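Tyrosyl-DNA phosphodiesterase 2 (Danio rerio, PDB 4F1H) belongs to the endonuclease/exonuclease/phosphatase family, with a DNase I-like fold that here holds magnesium and a short piece of DNA. Local coordinates at residues B[20-25]-B[230-235]; B[94-99]-B[116-121]; B[125-130]-B[154-159]. One frame throughout, in Å; residues are numbered along the deposited sequence. Where two conformers were deposited one is given.

Contact 1: B[20-25]-B[230-235]; sequences ADRARG and EKLDCG
Leu232 lays its branched end on one side of helix 19-33, its two methyls straddling the backbone. CD1 lies 3.7 Å from Arg22 CA and equally far from Asp21 O, while CD2 comes to 3.9 Å of Gly25 CA, a close approach because glycine carries no side chain. Leu232 CG lies beside its own N (chi1 -59°), which carries the fork of methyls to the helix. The Leu232 side chain meets the aliphatic start of Arg22 at about a right angle, CD1 3.9 Å from Arg22 CG. Arg22 then bends at chi3 and carries its guanidinium to the carbonyls of Asp12, Asp15, Leu17 and Thr238. A type I turn from Leu232 to Gly235 brings Cys234 beside Asp21. The cysteine SG sits between its own N and carbonyl carbon (chi1 68°), 4.0 Å from Asp21 CB, and Cys234 CB touches Asp21 OD2 at 3.7 Å. Asp21 OD1 forms a salt bridge with Arg24 NH1 (2.8 Å); the oxygen lies in the guanidinium plane, the nitrogen 30° out of the carboxylate plane. The contact is therefore van der Waals; Asp21 is paired within the helix, and Arg22 with loop carbonyls, including Thr238 in the loop that carries Leu232.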
loop_
_atom_site.group_PDB
_atom_site.type_symbol
_atom_site.label_atom_id
_atom_site.label_comp_id
_atom_site.label_asym_id
_atom_site.label_seq_id
_atom_site.Cartn_x
_atom_site.Cartn_y
_atom_site.Cartn_z
ATOM N N ALA B 20 9.158 -27.325 22.951
ATOM C CA ALA B 20 8.195 -27.803 23.941
ATOM C C ALA B 20 7.940 -26.779 25.057
ATOM O O ALA B 20 6.789 -26.571 25.446
ATOM C CB ALA B 20 8.655 -29.137 24.521
ATOM N N ASP B 21 8.999 -26.144 25.575
ATOM C CA ASP B 21 8.812 -25.094 26.583
ATOM C C ASP B 21 8.013 -23.918 26.002
ATOM O O ASP B 21 7.177 -23.307 26.690
ATOM C CB ASP B 21 10.159 -24.578 27.087
ATOM C CG ASP B 21 10.927 -25.622 27.881
ATOM O OD1 ASP B 21 10.274 -26.396 28.609
ATOM O OD2 ASP B 21 12.176 -25.654 27.774
ATOM N N ARG B 22 8.283 -23.576 24.739
ATOM C CA ARG B 22 7.541 -22.451 24.124
ATOM C C ARG B 22 6.052 -22.777 23.864
ATOM O O ARG B 22 5.171 -21.922 24.026
ATOM C CB ARG B 22 8.292 -21.916 22.876
ATOM C CG ARG B 22 9.632 -21.218 23.266
ATOM C CD ARG B 22 10.620 -21.166 22.119
ATOM N NE ARG B 22 9.879 -20.913 20.889
ATOM C CZ ARG B 22 10.112 -21.519 19.728
ATOM N NH1 ARG B 22 11.094 -22.403 19.579
ATOM N NH2 ARG B 22 9.337 -21.233 18.712
ATOM N N ALA B 23 5.733 -24.031 23.527
ATOM C CA ALA B 23 4.337 -24.432 23.354
ATOM C C ALA B 23 3.602 -24.361 24.689
ATOM O O ALA B 23 2.418 -23.997 24.737
ATOM C CB ALA B 23 4.243 -25.852 22.781
ATOM N N ARG B 24 4.308 -24.726 25.756
ATOM C CA ARG B 24 3.756 -24.589 27.100
ATOM C C ARG B 24 3.466 -23.131 27.419
ATOM O O ARG B 24 2.441 -22.795 28.054
ATOM C CB ARG B 24 4.723 -25.191 28.126
ATOM C CG ARG B 24 4.264 -26.511 28.690
ATOM C CD ARG B 24 5.103 -26.900 29.904
ATOM N NE ARG B 24 6.506 -27.098 29.534
ATOM C CZ ARG B 24 6.963 -28.188 28.911
ATOM N NH1 ARG B 24 8.256 -28.293 28.599
ATOM N NH2 ARG B 24 6.121 -29.175 28.598
ATOM N N GLY B 25 4.369 -22.265 26.978
ATOM C CA GLY B 25 4.160 -20.821 27.060
ATOM C C GLY B 25 2.878 -20.386 26.363
ATOM O O GLY B 25 2.058 -19.651 26.924
ATOM N N GLU B 230 7.300 -11.400 27.422
ATOM C CA GLU B 230 8.011 -11.719 28.646
ATOM C C GLU B 230 8.739 -13.060 28.446
ATOM O O GLU B 230 8.177 -14.007 27.884
ATOM C CB GLU B 230 6.969 -11.825 29.757
ATOM C CG GLU B 230 7.486 -11.991 31.148
ATOM C CD GLU B 230 6.335 -12.103 32.125
ATOM O OE1 GLU B 230 6.034 -13.243 32.561
ATOM O OE2 GLU B 230 5.706 -11.055 32.408
ATOM N N LYS B 231 9.985 -13.164 28.905
ATOM C CA LYS B 231 10.698 -14.434 28.781
ATOM C C LYS B 231 10.109 -15.545 29.614
ATOM O O LYS B 231 9.650 -15.331 30.747
ATOM C CB LYS B 231 12.168 -14.268 29.183
ATOM C CG LYS B 231 12.972 -13.548 28.130
ATOM C CD LYS B 231 14.454 -13.542 28.467
ATOM C CE LYS B 231 15.225 -12.967 27.294
ATOM N NZ LYS B 231 16.599 -12.531 27.683
ATOM N N LEU B 232 10.153 -16.743 29.052
ATOM C CA LEU B 232 9.745 -17.961 29.740
ATOM C C LEU B 232 10.876 -18.421 30.653
ATOM O O LEU B 232 11.977 -17.846 30.636
ATOM C CB LEU B 232 9.446 -19.053 28.725
ATOM C CG LEU B 232 8.338 -18.681 27.741
ATOM C CD1 LEU B 232 8.250 -19.717 26.581
ATOM C CD2 LEU B 232 6.989 -18.528 28.436
ATOM N N ASP B 233 10.581 -19.451 31.446
ATOM C CA ASP B 233 11.563 -20.023 32.363
ATOM C C ASP B 233 12.837 -20.434 31.646
ATOM O O ASP B 233 13.933 -20.279 32.189
ATOM C CB ASP B 233 10.964 -21.218 33.115
ATOM C CG ASP B 233 10.042 -20.795 34.250
ATOM O OD1 ASP B 233 10.116 -19.620 34.677
ATOM O OD2 ASP B 233 9.244 -21.639 34.719
ATOM N N CYS B 234 12.701 -20.911 30.405
ATOM C CA CYS B 234 13.851 -21.346 29.613
ATOM C C CYS B 234 14.731 -20.202 29.110
ATOM O O CYS B 234 15.789 -20.450 28.521
ATOM C CB CYS B 234 13.396 -22.212 28.437
ATOM S SG CYS B 234 12.443 -21.291 27.174
ATOM N N GLY B 235 14.298 -18.959 29.323
ATOM C CA GLY B 235 15.107 -17.800 28.978
ATOM C C GLY B 235 14.903 -17.321 27.542
ATOM O O GLY B 235 15.612 -16.435 27.062
#

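Contact 2: B[94-99]-B[116-121]; sequences MMRNLL and HLESCK. With nucleotides of chain A.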
loop_
_atom_site.group_PDB
_atom_site.type_symbol
_atom_site.label_atom_id
_atom_site.label_comp_id
_atom_site.label_asym_id
_atom_site.label_seq_id
_atom_site.Cartn_x
_atom_site.Cartn_y
_atom_site.Cartn_z
ATOM N N MET B 94 6.097 -21.444 -0.856
ATOM C CA MET B 94 6.264 -21.764 0.565
ATOM C C MET B 94 5.032 -22.446 1.161
ATOM O O MET B 94 4.783 -22.375 2.384
ATOM C CB MET B 94 6.569 -20.483 1.355
ATOM C CG MET B 94 7.755 -19.725 0.739
ATOM S SD MET B 94 8.234 -18.243 1.659
ATOM C CE MET B 94 9.460 -17.600 0.473
ATOM N N MET B 95 4.263 -23.116 0.302
ATOM C CA MET B 95 3.075 -23.894 0.733
ATOM C C MET B 95 2.035 -23.074 1.500
ATOM O O MET B 95 1.232 -23.623 2.276
ATOM C CB MET B 95 3.485 -25.170 1.480
ATOM C CG MET B 95 4.242 -26.152 0.605
ATOM S SD MET B 95 3.062 -26.849 -0.592
ATOM C CE MET B 95 4.148 -27.698 -1.751
ATOM N N ARG B 96 1.977 -21.774 1.200
ATOM C CA ARG B 96 1.016 -20.914 1.872
ATOM C C ARG B 96 -0.382 -21.084 1.271
ATOM O O ARG B 96 -0.558 -21.486 0.086
ATOM C CB ARG B 96 1.475 -19.454 1.801
ATOM C CG ARG B 96 2.942 -19.288 2.266
ATOM C CD ARG B 96 3.185 -19.903 3.667
ATOM N NE ARG B 96 4.607 -19.867 4.056
ATOM C CZ ARG B 96 5.253 -18.768 4.461
ATOM N NH1 ARG B 96 4.629 -17.616 4.509
ATOM N NH2 ARG B 96 6.540 -18.830 4.780
ATOM N N ASN B 97 -1.387 -20.803 2.099
ATOM C CA ASN B 97 -2.755 -20.967 1.657
ATOM C C ASN B 97 -3.674 -20.112 2.518
ATOM O O ASN B 97 -3.219 -19.361 3.412
ATOM C CB ASN B 97 -3.180 -22.452 1.654
ATOM C CG ASN B 97 -2.981 -23.158 2.994
ATOM O OD1 ASN B 97 -2.951 -22.521 4.092
ATOM N ND2 ASN B 97 -2.808 -24.487 2.928
ATOM N N LEU B 98 -4.967 -20.198 2.250
ATOM C CA LEU B 98 -5.939 -19.443 3.045
ATOM C C LEU B 98 -6.872 -20.445 3.706
ATOM O O LEU B 98 -7.558 -21.177 3.017
ATOM C CB LEU B 98 -6.704 -18.499 2.103
ATOM C CG LEU B 98 -7.795 -17.648 2.718
ATOM C CD1 LEU B 98 -7.248 -16.774 3.876
ATOM C CD2 LEU B 98 -8.428 -16.765 1.648
ATOM N N LEU B 99 -6.882 -20.493 5.043
ATOM C CA LEU B 99 -7.721 -21.448 5.789
ATOM C C LEU B 99 -8.939 -20.694 6.311
ATOM O O LEU B 99 -8.793 -19.650 6.965
ATOM C CB LEU B 99 -6.897 -22.027 6.952
ATOM C CG LEU B 99 -7.610 -22.872 8.025
ATOM C CD1 LEU B 99 -8.324 -24.125 7.445
ATOM C CD2 LEU B 99 -6.576 -23.253 9.124
ATOM N N HIS B 116 -0.533 -17.310 6.365
ATOM C CA HIS B 116 0.815 -16.842 6.621
ATOM C C HIS B 116 1.276 -16.435 5.227
ATOM O O HIS B 116 1.653 -17.313 4.411
ATOM C CB HIS B 116 1.609 -18.024 7.171
ATOM C CG HIS B 116 3.037 -17.728 7.491
ATOM N ND1 HIS B 116 3.929 -18.727 7.815
ATOM C CD2 HIS B 116 3.709 -16.559 7.621
ATOM C CE1 HIS B 116 5.108 -18.196 8.092
ATOM N NE2 HIS B 116 5.007 -16.881 7.975
ATOM N N LEU B 117 1.187 -15.144 4.885
ATOM C CA LEU B 117 1.492 -14.751 3.505
ATOM C C LEU B 117 2.994 -14.885 3.260
ATOM O O LEU B 117 3.815 -14.843 4.183
ATOM C CB LEU B 117 1.093 -13.289 3.199
ATOM C CG LEU B 117 -0.395 -12.942 3.362
ATOM C CD1 LEU B 117 -0.706 -11.518 2.811
ATOM C CD2 LEU B 117 -1.324 -13.954 2.689
ATOM N N GLU B 118 3.330 -15.095 1.986
ATOM C CA GLU B 118 4.709 -15.418 1.564
ATOM C C GLU B 118 5.735 -14.555 2.321
ATOM O O GLU B 118 5.583 -13.314 2.404
ATOM C CB GLU B 118 4.825 -15.118 0.070
ATOM C CG GLU B 118 5.902 -15.946 -0.649
ATOM C CD GLU B 118 5.397 -17.319 -1.039
ATOM O OE1 GLU B 118 4.300 -17.747 -0.539
ATOM O OE2 GLU B 118 6.074 -17.990 -1.869
ATOM N N SER B 119 6.752 -15.216 2.861
ATOM C CA SER B 119 7.746 -14.583 3.744
ATOM C C SER B 119 8.903 -13.980 2.934
ATOM O O SER B 119 9.174 -14.388 1.785
ATOM C CB SER B 119 8.336 -15.611 4.710
ATOM O OG SER B 119 7.309 -16.194 5.533
ATOM N N CYS B 120 9.562 -13.004 3.564
ATOM C CA CYS B 120 10.796 -12.337 3.108
ATOM C C CYS B 120 10.550 -11.028 2.377
ATOM O O CYS B 120 9.633 -10.888 1.558
ATOM C CB CYS B 120 11.728 -13.251 2.258
ATOM S SG CYS B 120 12.154 -14.849 3.014
ATOM N N LYS B 121 11.406 -10.056 2.678
ATOM C CA LYS B 121 11.219 -8.714 2.150
ATOM C C LYS B 121 11.141 -8.749 0.637
ATOM O O LYS B 121 10.301 -8.053 0.026
ATOM C CB LYS B 121 12.375 -7.833 2.605
ATOM C CG LYS B 121 12.279 -6.400 2.072
ATOM C CD LYS B 121 13.229 -5.492 2.920
ATOM C CE LYS B 121 13.240 -4.032 2.379
ATOM N NZ LYS B 121 14.012 -3.101 3.296
ATOM O OP3 DT A 1 7.304 -15.271 8.036
ATOM P P DT A 1 7.865 -14.476 9.172
ATOM O OP1 DT A 1 7.913 -15.145 10.464
ATOM O OP2 DT A 1 7.070 -13.224 9.432
ATOM O "O5'" DT A 1 9.292 -13.982 8.690
ATOM C "C5'" DT A 1 10.182 -13.453 9.688
ATOM C "C4'" DT A 1 11.473 -13.116 8.972
ATOM O "O4'" DT A 1 12.141 -14.384 8.720
ATOM C "C3'" DT A 1 11.324 -12.408 7.620
ATOM O "O3'" DT A 1 12.470 -11.560 7.415
ATOM C "C2'" DT A 1 11.353 -13.557 6.617
ATOM C "C1'" DT A 1 12.350 -14.497 7.295
ATOM N N1 DT A 1 12.226 -15.921 6.865
ATOM C C2 DT A 1 13.306 -16.499 6.227
ATOM O O2 DT A 1 14.358 -15.888 5.981
ATOM N N3 DT A 1 13.104 -17.804 5.860
ATOM C C4 DT A 1 11.975 -18.590 6.069
ATOM O O4 DT A 1 11.920 -19.777 5.697
ATOM C C5 DT A 1 10.891 -17.903 6.750
ATOM C C7 DT A 1 9.593 -18.607 7.007
ATOM C C6 DT A 1 11.051 -16.623 7.120
ATOM P P DG A 2 12.432 -10.393 6.334
ATOM O OP1 DG A 2 11.045 -9.859 6.255
ATOM O OP2 DG A 2 13.155 -10.841 5.085
ATOM O "O5'" DG A 2 13.429 -9.302 6.945
ATOM C "C5'" DG A 2 13.097 -8.761 8.219
ATOM C "C4'" DG A 2 13.624 -7.340 8.231
ATOM O "O4'" DG A 2 15.075 -7.387 8.380
ATOM C "C3'" DG A 2 13.332 -6.487 7.006
ATOM O "O3'" DG A 2 12.838 -5.260 7.555
ATOM C "C2'" DG A 2 14.709 -6.293 6.362
ATOM C "C1'" DG A 2 15.615 -6.353 7.586
ATOM N N9 DG A 2 16.994 -6.750 7.326
ATOM C C8 DG A 2 17.463 -7.935 6.750
ATOM N N7 DG A 2 18.791 -7.977 6.679
ATOM C C5 DG A 2 19.191 -6.737 7.241
ATOM C C6 DG A 2 20.487 -6.175 7.434
ATOM O O6 DG A 2 21.569 -6.692 7.156
ATOM N N1 DG A 2 20.458 -4.913 8.030
ATOM C C2 DG A 2 19.292 -4.274 8.412
ATOM N N2 DG A 2 19.411 -3.057 8.973
ATOM N N3 DG A 2 18.073 -4.771 8.211
ATOM C C4 DG A 2 18.102 -6.006 7.651
ATOM P P DC A 3 12.082 -4.172 6.640
ATOM O OP1 DC A 3 11.048 -4.847 5.847
ATOM O OP2 DC A 3 13.114 -3.321 5.950
ATOM O "O5'" DC A 3 11.391 -3.267 7.748
ATOM C "C5'" DC A 3 12.242 -2.806 8.829
ATOM C "C4'" DC A 3 11.378 -1.949 9.716
ATOM O "O4'" DC A 3 12.120 -1.556 10.930
ATOM C "C3'" DC A 3 10.851 -0.679 9.062
ATOM O "O3'" DC A 3 9.460 -0.622 9.372
ATOM C "C2'" DC A 3 11.687 0.425 9.740
ATOM C "C1'" DC A 3 11.890 -0.164 11.133
ATOM N N1 DC A 3 13.122 0.272 11.839
ATOM C C2 DC A 3 12.991 0.730 13.158
ATOM O O2 DC A 3 11.863 0.800 13.675
ATOM N N3 DC A 3 14.124 1.108 13.819
ATOM C C4 DC A 3 15.310 1.024 13.197
ATOM N N4 DC A 3 16.392 1.410 13.894
ATOM C C5 DC A 3 15.456 0.550 11.849
ATOM C C6 DC A 3 14.335 0.176 11.212
HETATM O O HOH W 1 -0.691 -19.893 4.855
#
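Arg96 stacked on His116 forms the centre of a buried polar contact between the chain entering strand 97-105 and the loop that follows strand 108-114. The guanidinium lies flat over one ring face, centres 3.7 Å apart and planes at 14°, with NH1 over the middle of the imidazole. A bend at chi2 (-53°) folds the arginine back across the loop. Its end-on pair of nitrogens grips a single atom in the guanidinium plane: NH2 to Ser119 OG at 2.8 Å and NH1 to the same OG at 3.2 Å. NH1 also bonds His116 O at 3.0 Å, approaching from above the carbonyl plane, 69° out of it. Next to this, extended Met94 lies across Glu118, CG 3.6 Å from Glu118 OE2, and its SD takes a weak hydrogen bond from Ser119 N; the carboxylate itself is held by Thr92, Gln93 and Gln130. A water joins the backbones by accepting from Asn97 N and His116 N. The imidazole edge and the serine hydroxyl meet the DNA. His116 NE2 gives a nearly straight bond to OP3 of DT1 of chain A at 2.8 Å, and Ser119 OG donates to that oxygen at 2.7 Å. Arg96 thus lies in the second shell, consistent with positioning two phosphate-binding residues of the site beside magnesium, about 5 Å from the His116 side chain, at the end of the DNase I-like beta sandwich.

Contact 3: B[125-130]-B[154-159]; sequences QERTKQ and NLRDAE. With nucleotides of chain A.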
loop_
_atom_site.group_PDB
_atom_site.type_symbol
_atom_site.label_atom_id
_atom_site.label_comp_id
_atom_site.label_asym_id
_atom_site.label_seq_id
_atom_site.Cartn_x
_atom_site.Cartn_y
_atom_site.Cartn_z
ATOM N N GLN B 125 6.139 -9.393 -4.507
ATOM C CA GLN B 125 5.290 -9.728 -5.650
ATOM C C GLN B 125 4.304 -10.863 -5.314
ATOM O O GLN B 125 3.075 -10.702 -5.496
ATOM C CB GLN B 125 6.121 -10.111 -6.884
ATOM C CG GLN B 125 5.259 -10.616 -8.027
ATOM C CD GLN B 125 6.026 -10.772 -9.341
ATOM O OE1 GLN B 125 7.252 -10.919 -9.356
ATOM N NE2 GLN B 125 5.299 -10.734 -10.451
ATOM N N GLU B 126 4.808 -11.978 -4.797
ATOM C CA GLU B 126 3.903 -13.100 -4.515
ATOM C C GLU B 126 3.036 -12.753 -3.300
ATOM O O GLU B 126 1.850 -13.052 -3.264
ATOM C CB GLU B 126 4.695 -14.389 -4.309
ATOM C CG GLU B 126 3.918 -15.619 -3.847
ATOM C CD GLU B 126 2.821 -16.074 -4.800
ATOM O OE1 GLU B 126 2.848 -15.731 -6.042
ATOM O OE2 GLU B 126 1.903 -16.783 -4.302
ATOM N N ARG B 127 3.625 -12.099 -2.304
ATOM C CA ARG B 127 2.833 -11.710 -1.129
ATOM C C ARG B 127 1.647 -10.834 -1.515
ATOM O O ARG B 127 0.543 -11.008 -1.000
ATOM C CB ARG B 127 3.742 -11.020 -0.083
ATOM C CG ARG B 127 3.030 -10.373 1.075
ATOM C CD ARG B 127 4.022 -10.113 2.167
ATOM N NE ARG B 127 5.081 -9.170 1.762
ATOM C CZ ARG B 127 6.368 -9.506 1.599
ATOM N NH1 ARG B 127 6.786 -10.761 1.791
ATOM N NH2 ARG B 127 7.267 -8.561 1.281
ATOM N N THR B 128 1.838 -9.876 -2.419
ATOM C CA THR B 128 0.702 -9.018 -2.746
ATOM C C THR B 128 -0.327 -9.752 -3.635
ATOM O O THR B 128 -1.523 -9.495 -3.520
ATOM C CB THR B 128 1.141 -7.659 -3.317
ATOM O OG1 THR B 128 2.014 -7.887 -4.431
ATOM C CG2 THR B 128 1.875 -6.852 -2.251
ATOM N N LYS B 129 0.109 -10.687 -4.480
ATOM C CA LYS B 129 -0.891 -11.520 -5.189
ATOM C C LYS B 129 -1.770 -12.293 -4.202
ATOM O O LYS B 129 -2.991 -12.408 -4.386
ATOM C CB LYS B 129 -0.225 -12.517 -6.128
ATOM C CG LYS B 129 0.569 -11.869 -7.244
ATOM C CD LYS B 129 1.159 -12.963 -8.136
ATOM C CE LYS B 129 2.125 -12.368 -9.154
ATOM N NZ LYS B 129 2.611 -13.404 -10.113
ATOM N N GLN B 130 -1.150 -12.803 -3.138
ATOM C CA GLN B 130 -1.912 -13.502 -2.091
ATOM C C GLN B 130 -2.806 -12.539 -1.343
ATOM O O GLN B 130 -3.951 -12.853 -1.057
ATOM C CB GLN B 130 -0.940 -14.229 -1.130
ATOM C CG GLN B 130 -0.121 -15.306 -1.810
ATOM C CD GLN B 130 0.966 -15.855 -0.904
ATOM O OE1 GLN B 130 1.073 -15.421 0.246
ATOM N NE2 GLN B 130 1.789 -16.767 -1.417
ATOM N N ASN B 154 3.104 -10.686 6.837
ATOM C CA ASN B 154 4.401 -10.200 6.357
ATOM C C ASN B 154 4.338 -8.877 5.595
ATOM O O ASN B 154 5.249 -8.541 4.809
ATOM C CB ASN B 154 5.103 -11.288 5.524
ATOM C CG ASN B 154 5.781 -12.290 6.395
ATOM O OD1 ASN B 154 6.687 -11.922 7.146
ATOM N ND2 ASN B 154 5.372 -13.564 6.320
ATOM N N LEU B 155 3.270 -8.128 5.825
ATOM C CA LEU B 155 3.044 -6.910 5.023
ATOM C C LEU B 155 3.857 -5.720 5.481
ATOM O O LEU B 155 4.150 -5.518 6.672
ATOM C CB LEU B 155 1.558 -6.504 5.062
ATOM C CG LEU B 155 0.714 -7.392 4.136
ATOM C CD1 LEU B 155 -0.791 -7.179 4.442
ATOM C CD2 LEU B 155 1.042 -7.256 2.622
ATOM N N ARG B 156 4.200 -4.913 4.490
ATOM C CA ARG B 156 4.709 -3.555 4.737
ATOM C C ARG B 156 3.564 -2.607 4.345
ATOM O O ARG B 156 2.772 -2.952 3.452
ATOM C CB ARG B 156 5.892 -3.346 3.803
ATOM C CG ARG B 156 7.185 -3.945 4.287
ATOM C CD ARG B 156 7.213 -5.469 4.249
ATOM N NE ARG B 156 8.507 -5.926 4.737
ATOM C CZ ARG B 156 8.880 -7.192 4.877
ATOM N NH1 ARG B 156 8.048 -8.231 4.605
ATOM N NH2 ARG B 156 10.116 -7.412 5.306
ATOM N N ASP B 157 3.446 -1.445 5.003
ATOM C CA ASP B 157 2.335 -0.515 4.721
ATOM C C ASP B 157 2.175 -0.208 3.242
ATOM O O ASP B 157 1.039 -0.108 2.740
ATOM C CB ASP B 157 2.503 0.836 5.425
ATOM C CG ASP B 157 2.418 0.741 6.921
ATOM O OD1 ASP B 157 2.031 -0.323 7.456
ATOM O OD2 ASP B 157 2.738 1.757 7.569
ATOM N N ALA B 158 3.295 0.002 2.548
ATOM C CA ALA B 158 3.162 0.324 1.134
ATOM C C ALA B 158 2.591 -0.805 0.281
ATOM O O ALA B 158 1.970 -0.565 -0.762
ATOM C CB ALA B 158 4.476 0.781 0.592
ATOM N N GLU B 159 2.782 -2.049 0.712
ATOM C CA GLU B 159 2.263 -3.163 -0.077
ATOM C C GLU B 159 0.747 -3.148 -0.117
ATOM O O GLU B 159 0.140 -3.529 -1.128
ATOM C CB GLU B 159 2.790 -4.497 0.470
ATOM C CG GLU B 159 4.276 -4.623 0.255
ATOM C CD GLU B 159 4.949 -5.820 0.930
ATOM O OE1 GLU B 159 4.330 -6.506 1.786
ATOM O OE2 GLU B 159 6.141 -6.066 0.608
ATOM O OP3 DT A 1 7.304 -15.271 8.036
ATOM P P DT A 1 7.865 -14.476 9.172
ATOM O OP1 DT A 1 7.913 -15.145 10.464
ATOM O OP2 DT A 1 7.070 -13.224 9.432
ATOM O "O5'" DT A 1 9.292 -13.982 8.690
ATOM C "C5'" DT A 1 10.182 -13.453 9.688
ATOM C "C4'" DT A 1 11.473 -13.116 8.972
ATOM O "O4'" DT A 1 12.141 -14.384 8.720
ATOM C "C3'" DT A 1 11.324 -12.408 7.620
ATOM O "O3'" DT A 1 12.470 -11.560 7.415
ATOM C "C2'" DT A 1 11.353 -13.557 6.617
ATOM C "C1'" DT A 1 12.350 -14.497 7.295
ATOM N N1 DT A 1 12.226 -15.921 6.865
ATOM C C2 DT A 1 13.306 -16.499 6.227
ATOM O O2 DT A 1 14.358 -15.888 5.981
ATOM N N3 DT A 1 13.104 -17.804 5.860
ATOM C C4 DT A 1 11.975 -18.590 6.069
ATOM O O4 DT A 1 11.920 -19.777 5.697
ATOM C C5 DT A 1 10.891 -17.903 6.750
ATOM C C7 DT A 1 9.593 -18.607 7.007
ATOM C C6 DT A 1 11.051 -16.623 7.120
ATOM P P DG A 2 12.432 -10.393 6.334
ATOM O OP1 DG A 2 11.045 -9.859 6.255
ATOM O OP2 DG A 2 13.155 -10.841 5.085
ATOM O "O5'" DG A 2 13.429 -9.302 6.945
ATOM C "C5'" DG A 2 13.097 -8.761 8.219
ATOM C "C4'" DG A 2 13.624 -7.340 8.231
ATOM O "O4'" DG A 2 15.075 -7.387 8.380
ATOM C "C3'" DG A 2 13.332 -6.487 7.006
ATOM O "O3'" DG A 2 12.838 -5.260 7.555
ATOM C "C2'" DG A 2 14.709 -6.293 6.362
ATOM C "C1'" DG A 2 15.615 -6.353 7.586
ATOM N N9 DG A 2 16.994 -6.750 7.326
ATOM C C8 DG A 2 17.463 -7.935 6.750
ATOM N N7 DG A 2 18.791 -7.977 6.679
ATOM C C5 DG A 2 19.191 -6.737 7.241
ATOM C C6 DG A 2 20.487 -6.175 7.434
ATOM O O6 DG A 2 21.569 -6.692 7.156
ATOM N N1 DG A 2 20.458 -4.913 8.030
ATOM C C2 DG A 2 19.292 -4.274 8.412
ATOM N N2 DG A 2 19.411 -3.057 8.973
ATOM N N3 DG A 2 18.073 -4.771 8.211
ATOM C C4 DG A 2 18.102 -6.006 7.651
ATOM P P DC A 3 12.082 -4.172 6.640
ATOM O OP1 DC A 3 11.048 -4.847 5.847
ATOM O OP2 DC A 3 13.114 -3.321 5.950
ATOM O "O5'" DC A 3 11.391 -3.267 7.748
ATOM C "C5'" DC A 3 12.242 -2.806 8.829
ATOM C "C4'" DC A 3 11.378 -1.949 9.716
ATOM O "O4'" DC A 3 12.120 -1.556 10.930
ATOM C "C3'" DC A 3 10.851 -0.679 9.062
ATOM O "O3'" DC A 3 9.460 -0.622 9.372
ATOM C "C2'" DC A 3 11.687 0.425 9.740
ATOM C "C1'" DC A 3 11.890 -0.164 11.133
ATOM N N1 DC A 3 13.122 0.272 11.839
ATOM C C2 DC A 3 12.991 0.730 13.158
ATOM O O2 DC A 3 11.863 0.800 13.675
ATOM N N3 DC A 3 14.124 1.108 13.819
ATOM C C4 DC A 3 15.310 1.024 13.197
ATOM N N4 DC A 3 16.392 1.410 13.894
ATOM C C5 DC A 3 15.456 0.550 11.849
ATOM C C6 DC A 3 14.335 0.176 11.212
#
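Thr128 and Glu159 bring the two backbones together, CA atoms 6.6 Å apart, where helix 124-140 passes the first turn of helix 157-161, and Arg127 faces Asn154 in the loop just before that turn. Arg127 leaves its helix with CG anti to the backbone N (chi1 171°) and bends at chi3 to present one side of its guanidinium to Glu159. The grip is side-on and doubly bonded: NE meets Glu159 OE1 at 2.8 Å and NH2 meets Glu159 OE2 at 2.8 Å, both close to the guanidinium plane, although the carboxylate is turned 29° against it. OE2 is met on its syn lone pair and also receives Ser124 OG. OE1 has a second donor on the opposite face of its plane, Arg156 N at 3.1 Å. Arg156 is the N-cap and Glu159 the third residue of the helix, which makes this the acidic half of a capping box, and the two-point salt bridge would restrict rotation of the carboxylate. The third nitrogen of Arg127, NH1, goes to carbonyls of the loop 116-121. Over one face of the Arg127 guanidinium lie Asn154 O and, 3.4 Å from NH2, Arg156 NH1; the latter bonds Asn154 O at 2.8 Å. This bond is consistent with steadying Arg156 as it turns to the DNA, where NE and NH2 both bond DC3 of chain A OP1 and NH2 also reaches DG2 of chain A OP1 at 2.8 Å, so one guanidinium edge bridges two successive phosphates. Asn154 CB packs on Arg127 CD, and its ND2 is shared between Leu117 O and DT1 of chain A OP3.

How the contacts relate
Contacts 2 and 3 are neighbours, their centres about 10 Å apart, and together they line the DNA-binding groove. They join directly: Glu118 OE1 and Gln130 NE2 are 2.8 Å apart and Cys120 O and Arg127 NH1 2.9 Å, both probable hydrogen bonds. One phosphate oxygen, OP3 of DT1 of chain A, draws on both, and Lys121 of contact 2 and Arg156 of contact 3 reach the next two phosphates. Contact 1 stands apart, its centre about 26 Å from contact 2 and 31 Å from contact 3, and its loop encloses both along the chain. Its nearest atom is still about 10 Å from the DNA, and the Arg22 side chain about 9 Å from magnesium.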